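Local coordinates for VP4 CORE protein (Bluetongue virus, PDB 2JHP) that forms part of the inner capsid of the virus and builds the cap on its RNA, combining several capping activities in one chain, at residues Y185-A190 with R216-H221; E192-G197 with V258-I263; I515-F520 with L568-K573. All coordinates share one frame; numbering follows the deposited sequence.

Contacts 1 and 2 belong to one Rossmann-like sheet, and their centres are 8 Å apart. Strand 219-223 of contact 1 runs beside strand 192-196 of contact 2: His221 O lies 2.7 Å from Tyr195 N, a probable hydrogen bond, and Trp220 CZ3 packs 3.7 Å from Val193 CG1. Contact 1 touches a guanine through Tyr185, whereas contact 2 meets S-adenosyl-L-homocysteine at the C-terminal end of strand 192-196, so two ligands border one continuous piece of structure. Contact 3 is separate. Its centre is about 47 Å from that of contact 1 and 53 Å from that of contact 2, across the chain's centre, in the helix-rich C-terminal part.

Contact 1. Residues Y185-A190 with R216-H221; sequences YIVYSA and RRVLWH. With GUN (guanine), chain D.
Val218 CG2 stands 3.1 Å from Ala190 O, the tightest point of the contact, a methyl against a carbonyl oxygen and not a bond. Around it Val187 packs at ordinary van der Waals distance: its CG2 approaches the indole at an oblique slant, 3.9 Å from Trp220 CH2, and its CG1 is 4.3 Å from Val218 CG2. Val218 CG1 lies over one face of the Trp220 ring near its rim. With CG anti to its carbonyl carbon (chi1 -62°), the indole reaches out across the segment, so that its CH2 end meets Val187; its NE1 is bound to Phe215 O. The exposed side is looser: the guanidinium of Arg217 turns an edge to the Tyr188 carbonyl, but Arg217 NH2 stays 3.8 Å from Tyr188 O, too far for a hydrogen bond. Away from these side chains, the backbone N of Tyr185 lies 3.2 Å from guanine N2, a close approach only; Asp184 O, Asn141 and Arg214 hydrogen-bond that base. The segments are successive helix-to-strand turns of a Rossmann-like domain, from helix 178-186 to strand 192-196 and from helix 212-216 to strand 219-223. With only 185 Å² buried and no polar bond between them, their cohesion is essentially apolar.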
loop_
_atom_site.group_PDB
_atom_site.type_symbol
_atom_site.label_atom_id
_atom_site.label_comp_id
_atom_site.label_asym_id
_atom_site.label_seq_id
_atom_site.Cartn_x
_atom_site.Cartn_y
_atom_site.Cartn_z
ATOM N N TYR A 185 -9.724 2.114 -16.715
ATOM C CA TYR A 185 -9.447 3.339 -15.975
ATOM C C TYR A 185 -10.671 4.221 -15.680
ATOM O O TYR A 185 -10.626 5.053 -14.782
ATOM C CB TYR A 185 -8.340 4.133 -16.650
ATOM C CG TYR A 185 -8.712 4.746 -17.971
ATOM C CD1 TYR A 185 -9.467 5.914 -18.034
ATOM C CD2 TYR A 185 -8.277 4.180 -19.166
ATOM C CE1 TYR A 185 -9.802 6.482 -19.254
ATOM C CE2 TYR A 185 -8.598 4.743 -20.380
ATOM C CZ TYR A 185 -9.360 5.896 -20.419
ATOM O OH TYR A 185 -9.676 6.469 -21.631
ATOM N N ILE A 186 -11.750 4.072 -16.434
ATOM C CA ILE A 186 -12.910 4.926 -16.194
ATOM C C ILE A 186 -13.879 4.327 -15.170
ATOM O O ILE A 186 -14.491 5.065 -14.414
ATOM C CB ILE A 186 -13.644 5.329 -17.513
ATOM C CG1 ILE A 186 -14.522 6.578 -17.318
ATOM C CG2 ILE A 186 -14.463 4.159 -18.066
ATOM C CD1 ILE A 186 -13.772 7.886 -17.077
ATOM N N VAL A 187 -14.019 3.002 -15.147
ATOM C CA VAL A 187 -14.954 2.345 -14.221
ATOM C C VAL A 187 -14.334 2.218 -12.828
ATOM O O VAL A 187 -13.348 1.505 -12.644
ATOM C CB VAL A 187 -15.402 0.946 -14.723
ATOM C CG1 VAL A 187 -16.357 0.273 -13.716
ATOM C CG2 VAL A 187 -16.049 1.031 -16.106
ATOM N N TYR A 188 -14.907 2.925 -11.857
ATOM C CA TYR A 188 -14.482 2.803 -10.444
ATOM C C TYR A 188 -15.607 3.000 -9.407
ATOM O O TYR A 188 -15.816 2.147 -8.562
ATOM C CB TYR A 188 -13.291 3.722 -10.124
ATOM C CG TYR A 188 -12.985 3.777 -8.644
ATOM C CD1 TYR A 188 -12.470 2.650 -7.963
ATOM C CD2 TYR A 188 -13.225 4.933 -7.905
ATOM C CE1 TYR A 188 -12.199 2.678 -6.616
ATOM C CE2 TYR A 188 -12.953 4.964 -6.535
ATOM C CZ TYR A 188 -12.441 3.825 -5.913
ATOM O OH TYR A 188 -12.158 3.840 -4.566
ATOM N N SER A 189 -16.293 4.138 -9.471
ATOM C CA SER A 189 -17.306 4.504 -8.470
ATOM C C SER A 189 -18.724 4.582 -9.006
ATOM O O SER A 189 -19.665 4.688 -8.226
ATOM C CB SER A 189 -16.948 5.818 -7.737
ATOM O OG SER A 189 -17.075 6.955 -8.575
ATOM N N ALA A 190 -18.878 4.528 -10.328
ATOM C CA ALA A 190 -20.204 4.567 -10.952
ATOM C C ALA A 190 -20.998 3.297 -10.646
ATOM O O ALA A 190 -20.487 2.192 -10.836
ATOM C CB ALA A 190 -20.079 4.759 -12.448
ATOM N N ARG A 216 -19.760 -6.692 -11.862
ATOM C CA ARG A 216 -20.972 -7.062 -11.120
ATOM C C ARG A 216 -21.627 -5.913 -10.345
ATOM O O ARG A 216 -22.854 -5.840 -10.283
ATOM C CB ARG A 216 -20.722 -8.256 -10.196
ATOM C CG ARG A 216 -21.149 -9.580 -10.809
ATOM C CD ARG A 216 -21.381 -10.671 -9.755
ATOM N NE ARG A 216 -20.190 -11.441 -9.361
ATOM C CZ ARG A 216 -19.075 -11.605 -10.082
ATOM N NH1 ARG A 216 -18.940 -11.057 -11.293
ATOM N NH2 ARG A 216 -18.080 -12.336 -9.587
ATOM N N ARG A 217 -20.816 -5.017 -9.778
ATOM C CA ARG A 217 -21.336 -3.893 -8.993
ATOM C C ARG A 217 -21.938 -2.758 -9.854
ATOM O O ARG A 217 -22.423 -1.747 -9.323
ATOM C CB ARG A 217 -20.254 -3.331 -8.068
ATOM C CG ARG A 217 -19.653 -4.310 -7.063
ATOM C CD ARG A 217 -18.792 -3.584 -6.018
ATOM N NE ARG A 217 -17.983 -2.498 -6.596
ATOM C CZ ARG A 217 -16.762 -2.636 -7.123
ATOM N NH1 ARG A 217 -16.161 -3.826 -7.153
ATOM N NH2 ARG A 217 -16.134 -1.570 -7.617
ATOM N N VAL A 218 -21.920 -2.924 -11.175
ATOM C CA VAL A 218 -22.382 -1.866 -12.061
ATOM C C VAL A 218 -23.622 -2.285 -12.840
ATOM O O VAL A 218 -23.724 -3.428 -13.283
ATOM C CB VAL A 218 -21.243 -1.412 -12.999
ATOM C CG1 VAL A 218 -21.779 -0.685 -14.238
ATOM C CG2 VAL A 218 -20.258 -0.543 -12.229
ATOM N N LEU A 219 -24.575 -1.368 -12.976
ATOM C CA LEU A 219 -25.702 -1.588 -13.871
ATOM C C LEU A 219 -25.407 -0.994 -15.257
ATOM O O LEU A 219 -25.203 0.211 -15.406
ATOM C CB LEU A 219 -27.011 -1.047 -13.284
ATOM C CG LEU A 219 -28.256 -1.257 -14.157
ATOM C CD1 LEU A 219 -28.463 -2.739 -14.483
ATOM C CD2 LEU A 219 -29.514 -0.650 -13.518
ATOM N N TRP A 220 -25.390 -1.867 -16.258
ATOM C CA TRP A 220 -24.948 -1.525 -17.603
ATOM C C TRP A 220 -26.110 -1.349 -18.577
ATOM O O TRP A 220 -26.729 -2.325 -18.983
ATOM C CB TRP A 220 -24.049 -2.642 -18.128
ATOM C CG TRP A 220 -22.813 -2.851 -17.342
ATOM C CD1 TRP A 220 -22.625 -3.734 -16.316
ATOM C CD2 TRP A 220 -21.574 -2.167 -17.520
ATOM N NE1 TRP A 220 -21.338 -3.638 -15.842
ATOM C CE2 TRP A 220 -20.671 -2.680 -16.563
ATOM C CE3 TRP A 220 -21.141 -1.159 -18.387
ATOM C CZ2 TRP A 220 -19.357 -2.223 -16.452
ATOM C CZ3 TRP A 220 -19.822 -0.701 -18.278
ATOM C CH2 TRP A 220 -18.948 -1.245 -17.315
ATOM N N HIS A 221 -26.409 -0.109 -18.945
ATOM C CA HIS A 221 -27.359 0.155 -20.021
ATOM C C HIS A 221 -26.560 0.317 -21.300
ATOM O O HIS A 221 -25.811 1.278 -21.451
ATOM C CB HIS A 221 -28.166 1.418 -19.741
ATOM C CG HIS A 221 -29.295 1.219 -18.779
ATOM N ND1 HIS A 221 -30.457 0.561 -19.123
ATOM C CD2 HIS A 221 -29.450 1.611 -17.492
ATOM C CE1 HIS A 221 -31.275 0.547 -18.084
ATOM N NE2 HIS A 221 -30.688 1.177 -17.083
HETATM N N9 GUN D . -3.420 -0.328 -12.593
HETATM C C8 GUN D . -3.424 -1.091 -11.496
HETATM N N7 GUN D . -4.678 -1.433 -11.195
HETATM C C5 GUN D . -5.479 -0.890 -12.105
HETATM C C6 GUN D . -6.860 -0.919 -12.280
HETATM O O6 GUN D . -7.579 -1.541 -11.496
HETATM N N1 GUN D . -7.408 -0.228 -13.374
HETATM C C2 GUN D . -6.532 0.471 -14.239
HETATM N N2 GUN D . -7.021 1.136 -15.269
HETATM N N3 GUN D . -5.201 0.475 -14.044
HETATM C C4 GUN D . -4.672 -0.187 -13.001
#

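Contact 2. Residues E192-G197 with V258-I263; sequences EVHYIG and VERLFI. With SAH (S-adenosyl-L-homocysteine), chain C.
Strands 192-196 and 260-263 run parallel, their axes 4.8 Å apart and inclined by 16°, in a register pairing Glu192 with Arg260 through Tyr195 with Ile263. Four good backbone bonds zip them together: Leu261 N to Glu192 O, His194 N to Leu261 O, Ile263 N to His194 O, and Ile196 N to Ile263 O, the last 2.8 Å long; Glu192 N to Glu259 O is weak. On one face a polar group gathers round the Glu192 carboxylate. The glutamate leaves the strand with CG anti to the backbone N (chi1 -177°) and stays extended, running alongside Arg260. Its OE1 takes a 2.6 Å hydrogen bond from His194 NE2 on the anti side, and lies at the edge of the guanidinium, 3.6 Å from Arg260 NE, a rather long salt bridge. His194 ND1 binds Tyr223 OH and the arginine's terminal nitrogens bind Ala299 O and Asn253 O, which fixes both ends of this buried cluster. The opposite face is mainly apolar. Val193 CG1 meets Ile263 CD1 at 3.6 Å, and Ile263 CG2 slants against the Tyr195 ring, 3.7 Å from CD1. Beyond that packing, the amino N of S-adenosyl-L-homocysteine donates to Gly197 O at 2.8 Å and, weakly, to Tyr195 OH at 3.1 Å. Gly197, at positive phi, opens the glycine-rich loop expected after the first strand of a class I methyltransferase, and the sheet order 3-2-1-4-5-7-6 agrees. Strand 219-223 flanks 192-196 on one side, and 302-308 flanks 260-264 on the other; helix 246-249 packs on His194, Ile196 and Phe262, while Ile186 of helix 178-186 covers Leu261 and Ile263.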
loop_
_atom_site.group_PDB
_atom_site.type_symbol
_atom_site.label_atom_id
_atom_site.label_comp_id
_atom_site.label_asym_id
_atom_site.label_seq_id
_atom_site.Cartn_x
_atom_site.Cartn_y
_atom_site.Cartn_z
ATOM N N GLU A 192 -23.968 2.935 -12.173
ATOM C CA GLU A 192 -24.759 2.754 -13.377
ATOM C C GLU A 192 -24.050 3.395 -14.557
ATOM O O GLU A 192 -23.691 4.572 -14.511
ATOM C CB GLU A 192 -26.145 3.362 -13.173
ATOM C CG GLU A 192 -27.134 3.188 -14.312
ATOM C CD GLU A 192 -28.438 3.934 -14.039
ATOM O OE1 GLU A 192 -28.811 4.817 -14.844
ATOM O OE2 GLU A 192 -29.082 3.649 -13.003
ATOM N N VAL A 193 -23.843 2.605 -15.606
ATOM C CA VAL A 193 -23.198 3.072 -16.824
ATOM C C VAL A 193 -24.119 2.952 -18.023
ATOM O O VAL A 193 -24.653 1.884 -18.312
ATOM C CB VAL A 193 -21.895 2.285 -17.136
ATOM C CG1 VAL A 193 -21.359 2.657 -18.531
ATOM C CG2 VAL A 193 -20.852 2.531 -16.062
ATOM N N HIS A 194 -24.277 4.066 -18.721
ATOM C CA HIS A 194 -24.939 4.093 -20.007
ATOM C C HIS A 194 -23.868 4.117 -21.102
ATOM O O HIS A 194 -23.108 5.087 -21.229
ATOM C CB HIS A 194 -25.865 5.308 -20.089
ATOM C CG HIS A 194 -27.004 5.258 -19.121
ATOM N ND1 HIS A 194 -28.294 4.967 -19.504
ATOM C CD2 HIS A 194 -27.041 5.437 -17.779
ATOM C CE1 HIS A 194 -29.081 4.977 -18.441
ATOM N NE2 HIS A 194 -28.345 5.262 -17.382
ATOM N N TYR A 195 -23.803 3.030 -21.867
ATOM C CA TYR A 195 -22.736 2.807 -22.844
ATOM C C TYR A 195 -23.321 2.824 -24.250
ATOM O O TYR A 195 -23.879 1.832 -24.719
ATOM C CB TYR A 195 -22.046 1.462 -22.555
ATOM C CG TYR A 195 -20.750 1.161 -23.297
ATOM C CD1 TYR A 195 -20.285 1.971 -24.330
ATOM C CD2 TYR A 195 -20.005 0.029 -22.974
ATOM C CE1 TYR A 195 -19.098 1.675 -25.002
ATOM C CE2 TYR A 195 -18.822 -0.284 -23.643
ATOM C CZ TYR A 195 -18.374 0.542 -24.652
ATOM O OH TYR A 195 -17.201 0.242 -25.313
ATOM N N ILE A 196 -23.187 3.974 -24.903
ATOM C CA ILE A 196 -23.709 4.202 -26.245
ATOM C C ILE A 196 -22.632 3.841 -27.257
ATOM O O ILE A 196 -21.496 4.317 -27.157
ATOM C CB ILE A 196 -24.092 5.707 -26.503
ATOM C CG1 ILE A 196 -24.460 6.476 -25.210
ATOM C CG2 ILE A 196 -25.133 5.811 -27.613
ATOM C CD1 ILE A 196 -25.814 6.183 -24.627
ATOM N N GLY A 197 -23.000 3.030 -28.243
ATOM C CA GLY A 197 -22.054 2.560 -29.246
ATOM C C GLY A 197 -21.259 1.388 -28.707
ATOM O O GLY A 197 -20.054 1.278 -28.950
ATOM N N VAL A 258 -28.021 7.889 -7.423
ATOM C CA VAL A 258 -26.974 7.066 -8.016
ATOM C C VAL A 258 -25.866 7.899 -8.674
ATOM O O VAL A 258 -26.103 9.009 -9.148
ATOM C CB VAL A 258 -27.531 6.049 -9.067
ATOM C CG1 VAL A 258 -28.113 4.810 -8.380
ATOM C CG2 VAL A 258 -28.559 6.713 -9.994
ATOM N N GLU A 259 -24.653 7.356 -8.690
ATOM C CA GLU A 259 -23.611 7.916 -9.532
ATOM C C GLU A 259 -23.701 7.216 -10.869
ATOM O O GLU A 259 -23.575 5.987 -10.944
ATOM C CB GLU A 259 -22.222 7.744 -8.927
ATOM C CG GLU A 259 -21.150 8.319 -9.826
ATOM C CD GLU A 259 -19.750 8.263 -9.251
ATOM O OE1 GLU A 259 -19.584 8.031 -8.032
ATOM O OE2 GLU A 259 -18.803 8.463 -10.041
ATOM N N ARG A 260 -23.956 8.005 -11.907
ATOM C CA ARG A 260 -24.038 7.507 -13.272
ATOM C C ARG A 260 -22.843 7.999 -14.079
ATOM O O ARG A 260 -22.395 9.133 -13.904
ATOM C CB ARG A 260 -25.331 7.962 -13.940
ATOM C CG ARG A 260 -26.604 7.483 -13.276
ATOM C CD ARG A 260 -27.835 8.051 -13.989
ATOM N NE ARG A 260 -29.042 7.992 -13.169
ATOM C CZ ARG A 260 -29.565 9.034 -12.526
ATOM N NH1 ARG A 260 -28.981 10.226 -12.591
ATOM N NH2 ARG A 260 -30.665 8.876 -11.797
ATOM N N LEU A 261 -22.332 7.134 -14.952
ATOM C CA LEU A 261 -21.282 7.499 -15.914
ATOM C C LEU A 261 -21.759 7.290 -17.347
ATOM O O LEU A 261 -22.365 6.263 -17.668
ATOM C CB LEU A 261 -20.007 6.691 -15.660
ATOM C CG LEU A 261 -18.986 6.425 -16.771
ATOM C CD1 LEU A 261 -18.241 7.683 -17.176
ATOM C CD2 LEU A 261 -18.026 5.382 -16.237
ATOM N N PHE A 262 -21.464 8.273 -18.194
ATOM C CA PHE A 262 -21.877 8.291 -19.586
ATOM C C PHE A 262 -20.682 7.948 -20.477
ATOM O O PHE A 262 -19.670 8.652 -20.465
ATOM C CB PHE A 262 -22.428 9.685 -19.910
ATOM C CG PHE A 262 -22.960 9.846 -21.315
ATOM C CD1 PHE A 262 -24.285 9.542 -21.607
ATOM C CD2 PHE A 262 -22.149 10.346 -22.329
ATOM C CE1 PHE A 262 -24.788 9.706 -22.900
ATOM C CE2 PHE A 262 -22.645 10.521 -23.626
ATOM C CZ PHE A 262 -23.965 10.197 -23.911
ATOM N N ILE A 263 -20.803 6.856 -21.234
ATOM C CA ILE A 263 -19.739 6.382 -22.132
ATOM C C ILE A 263 -20.220 6.401 -23.594
ATOM O O ILE A 263 -21.202 5.734 -23.933
ATOM C CB ILE A 263 -19.250 4.961 -21.754
ATOM C CG1 ILE A 263 -18.722 4.934 -20.317
ATOM C CG2 ILE A 263 -18.166 4.493 -22.728
ATOM C CD1 ILE A 263 -18.106 3.605 -19.888
HETATM N N SAH C . -17.658 -0.043 -28.386
HETATM C CA SAH C . -17.450 -1.003 -29.518
HETATM C CB SAH C . -16.770 -0.346 -30.722
HETATM C CG SAH C . -17.581 0.788 -31.343
HETATM S SD SAH C . -18.203 0.329 -32.974
HETATM C C SAH C . -16.663 -2.221 -29.046
HETATM O O SAH C . -15.910 -2.154 -28.072
HETATM O OXT SAH C . -16.775 -3.302 -29.623
HETATM C "C5'" SAH C . -19.273 1.774 -33.119
HETATM C "C4'" SAH C . -20.722 1.338 -32.999
HETATM O "O4'" SAH C . -21.562 2.449 -32.830
HETATM C "C3'" SAH C . -21.236 0.614 -34.232
HETATM O "O3'" SAH C . -21.335 -0.749 -33.910
HETATM C "C2'" SAH C . -22.600 1.224 -34.516
HETATM O "O2'" SAH C . -23.601 0.237 -34.572
HETATM C "C1'" SAH C . -22.842 2.089 -33.298
HETATM N N9 SAH C . -23.627 3.315 -33.503
HETATM C C8 SAH C . -23.609 4.182 -34.564
HETATM N N7 SAH C . -24.471 5.191 -34.298
HETATM C C5 SAH C . -25.025 4.986 -33.084
HETATM C C6 SAH C . -25.954 5.697 -32.331
HETATM N N6 SAH C . -26.474 6.826 -32.800
HETATM N N1 SAH C . -26.338 5.218 -31.090
HETATM C C2 SAH C . -25.802 4.048 -30.601
HETATM N N3 SAH C . -24.876 3.351 -31.354
HETATM C C4 SAH C . -24.497 3.811 -32.573
#

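Contact 3. Residues I515-F520 with L568-K573; sequences ISLCRF and LFWWFK
Leu517 and Trp570 both leave their backbones with CG anti to the backbone N (chi1 -179° and 173°), which sends the two side chains past each other in opposite directions and lays the leucine fork over the indole. Leu517 CD2 stands 3.5 Å from the centroid of the Trp570 five-membered ring and only 8° off its normal, a clear CH-pi contact. The second methyl, Leu517 CD1, sits by the junction of the two rings, 3.7 Å from Trp570 CE3, and CB reaches the outer six-membered ring. Ser516 comes from another direction, its OG at the rim of the indole near CH2; the hydroxyl itself is hydrogen-bonded to Asp514. Because Trp571 follows Trp570 on the helix, it points into the next sector and takes the rest of the loop. Leu517 CD2 also touches it, 4.1 Å from Trp571 CD1. This is a loop folded against one flank of helix 568-576, with a leucine lodged between two consecutive tryptophans, in the largely helical C-terminal part of the chain. A sulfur-aromatic contact follows: Cys518 SG lies in the indole plane at its edge, 3.9 Å from Trp571 CD1. Phe520 approaches the same pyrrole side, its CZ 3.9 Å from Trp571 NE1, the two planes nearly perpendicular. The loop is braced from within by Arg519, whose NE donates to Ile515 O at 2.8 Å and whose NH2 donates to Ser516 O at 3.0 Å, both acceptors close to the guanidinium plane; NH1 makes a salt bridge with Asp469. Phe476 and Trp479 of helix 470-480 pack against Trp570, and Leu551 and Leu555 of helix 551-561 against Trp571.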
loop_
_atom_site.group_PDB
_atom_site.type_symbol
_atom_site.label_atom_id
_atom_site.label_comp_id
_atom_site.label_asym_id
_atom_site.label_seq_id
_atom_site.Cartn_x
_atom_site.Cartn_y
_atom_site.Cartn_z
ATOM N N ILE A 515 5.766 -10.636 22.359
ATOM C CA ILE A 515 6.740 -10.560 21.267
ATOM C C ILE A 515 6.623 -9.281 20.427
ATOM O O ILE A 515 7.632 -8.677 20.066
ATOM C CB ILE A 515 6.653 -11.845 20.387
ATOM C CG1 ILE A 515 7.703 -12.855 20.826
ATOM C CG2 ILE A 515 6.863 -11.566 18.912
ATOM C CD1 ILE A 515 7.330 -14.270 20.496
ATOM N N SER A 516 5.384 -8.873 20.143
ATOM C CA SER A 516 5.084 -7.643 19.420
ATOM C C SER A 516 5.833 -6.459 20.021
ATOM O O SER A 516 6.312 -5.586 19.310
ATOM C CB SER A 516 3.572 -7.393 19.453
ATOM O OG SER A 516 3.098 -7.220 20.776
ATOM N N LEU A 517 5.919 -6.449 21.345
ATOM C CA LEU A 517 6.635 -5.420 22.079
ATOM C C LEU A 517 8.141 -5.741 22.205
ATOM O O LEU A 517 8.984 -4.891 21.921
ATOM C CB LEU A 517 5.991 -5.250 23.461
ATOM C CG LEU A 517 6.537 -4.210 24.438
ATOM C CD1 LEU A 517 6.290 -2.796 23.928
ATOM C CD2 LEU A 517 5.937 -4.411 25.842
ATOM N N CYS A 518 8.454 -6.977 22.609
ATOM C CA CYS A 518 9.780 -7.348 23.091
ATOM C C CYS A 518 10.449 -8.450 22.287
ATOM O O CYS A 518 10.071 -9.619 22.368
ATOM C CB CYS A 518 9.713 -7.757 24.566
ATOM S SG CYS A 518 9.081 -6.468 25.648
ATOM N N ARG A 519 11.451 -8.053 21.508
ATOM C CA ARG A 519 12.321 -8.995 20.817
ATOM C C ARG A 519 13.773 -8.675 21.173
ATOM O O ARG A 519 14.442 -9.484 21.805
ATOM C CB ARG A 519 12.047 -8.987 19.306
ATOM C CG ARG A 519 10.708 -9.681 18.934
ATOM C CD ARG A 519 10.031 -9.102 17.702
ATOM N NE ARG A 519 9.335 -7.856 18.020
ATOM C CZ ARG A 519 9.621 -6.672 17.491
ATOM N NH1 ARG A 519 10.581 -6.555 16.573
ATOM N NH2 ARG A 519 8.930 -5.604 17.870
ATOM N N PHE A 520 14.224 -7.475 20.801
ATOM C CA PHE A 520 15.543 -6.913 21.145
ATOM C C PHE A 520 16.707 -7.785 20.685
ATOM O O PHE A 520 17.704 -7.960 21.407
ATOM C CB PHE A 520 15.653 -6.593 22.641
ATOM C CG PHE A 520 14.582 -5.675 23.145
ATOM C CD1 PHE A 520 13.699 -6.100 24.131
ATOM C CD2 PHE A 520 14.446 -4.382 22.632
ATOM C CE1 PHE A 520 12.708 -5.260 24.604
ATOM C CE2 PHE A 520 13.450 -3.536 23.089
ATOM C CZ PHE A 520 12.581 -3.977 24.082
ATOM N N LEU A 568 7.397 2.694 24.175
ATOM C CA LEU A 568 7.773 3.154 25.511
ATOM C C LEU A 568 6.627 3.102 26.512
ATOM O O LEU A 568 6.788 2.596 27.615
ATOM C CB LEU A 568 8.360 4.568 25.461
ATOM C CG LEU A 568 9.816 4.691 24.996
ATOM C CD1 LEU A 568 10.279 6.130 25.147
ATOM C CD2 LEU A 568 10.737 3.757 25.777
ATOM N N PHE A 569 5.470 3.623 26.124
ATOM C CA PHE A 569 4.333 3.706 27.046
ATOM C C PHE A 569 3.929 2.329 27.555
ATOM O O PHE A 569 3.816 2.113 28.747
ATOM C CB PHE A 569 3.137 4.372 26.375
ATOM C CG PHE A 569 2.444 5.359 27.247
ATOM C CD1 PHE A 569 2.348 6.696 26.873
ATOM C CD2 PHE A 569 1.908 4.962 28.455
ATOM C CE1 PHE A 569 1.718 7.619 27.697
ATOM C CE2 PHE A 569 1.286 5.863 29.265
ATOM C CZ PHE A 569 1.181 7.199 28.894
ATOM N N TRP A 570 3.712 1.400 26.630
ATOM C CA TRP A 570 3.377 0.019 26.961
ATOM C C TRP A 570 4.522 -0.659 27.734
ATOM O O TRP A 570 4.286 -1.367 28.718
ATOM C CB TRP A 570 3.038 -0.714 25.662
ATOM C CG TRP A 570 2.820 -2.173 25.749
ATOM C CD1 TRP A 570 2.707 -2.931 26.880
ATOM C CD2 TRP A 570 2.632 -3.064 24.646
ATOM N NE1 TRP A 570 2.483 -4.248 26.545
ATOM C CE2 TRP A 570 2.433 -4.354 25.178
ATOM C CE3 TRP A 570 2.610 -2.894 23.248
ATOM C CZ2 TRP A 570 2.227 -5.472 24.370
ATOM C CZ3 TRP A 570 2.411 -4.010 22.444
ATOM C CH2 TRP A 570 2.213 -5.279 23.011
ATOM N N TRP A 571 5.752 -0.412 27.291
ATOM C CA TRP A 571 6.945 -0.954 27.947
ATOM C C TRP A 571 7.074 -0.461 29.397
ATOM O O TRP A 571 7.205 -1.269 30.308
ATOM C CB TRP A 571 8.202 -0.640 27.129
ATOM C CG TRP A 571 9.343 -1.547 27.416
ATOM C CD1 TRP A 571 9.540 -2.801 26.917
ATOM C CD2 TRP A 571 10.463 -1.269 28.263
ATOM N NE1 TRP A 571 10.713 -3.325 27.401
ATOM C CE2 TRP A 571 11.296 -2.408 28.236
ATOM C CE3 TRP A 571 10.838 -0.170 29.056
ATOM C CZ2 TRP A 571 12.480 -2.482 28.972
ATOM C CZ3 TRP A 571 12.017 -0.242 29.780
ATOM C CH2 TRP A 571 12.821 -1.389 29.735
ATOM N N PHE A 572 6.999 0.852 29.612
ATOM C CA PHE A 572 6.986 1.400 30.970
ATOM C C PHE A 572 5.840 0.807 31.779
ATOM O O PHE A 572 5.963 0.611 32.997
ATOM C CB PHE A 572 6.880 2.931 30.971
ATOM C CG PHE A 572 8.130 3.641 30.510
ATOM C CD1 PHE A 572 9.395 3.176 30.860
ATOM C CD2 PHE A 572 8.041 4.802 29.746
ATOM C CE1 PHE A 572 10.544 3.842 30.439
ATOM C CE2 PHE A 572 9.185 5.473 29.325
ATOM C CZ PHE A 572 10.437 4.990 29.673
ATOM N N LYS A 573 4.721 0.517 31.120
ATOM C CA LYS A 573 3.581 -0.054 31.833
ATOM C C LYS A 573 3.855 -1.509 32.209
ATOM O O LYS A 573 3.429 -1.965 33.263
ATOM C CB LYS A 573 2.282 0.085 31.037
ATOM C CG LYS A 573 1.043 0.041 31.918
ATOM C CD LYS A 573 -0.267 0.200 31.149
ATOM C CE LYS A 573 -1.472 -0.124 32.042
ATOM N NZ LYS A 573 -2.736 -0.228 31.244
#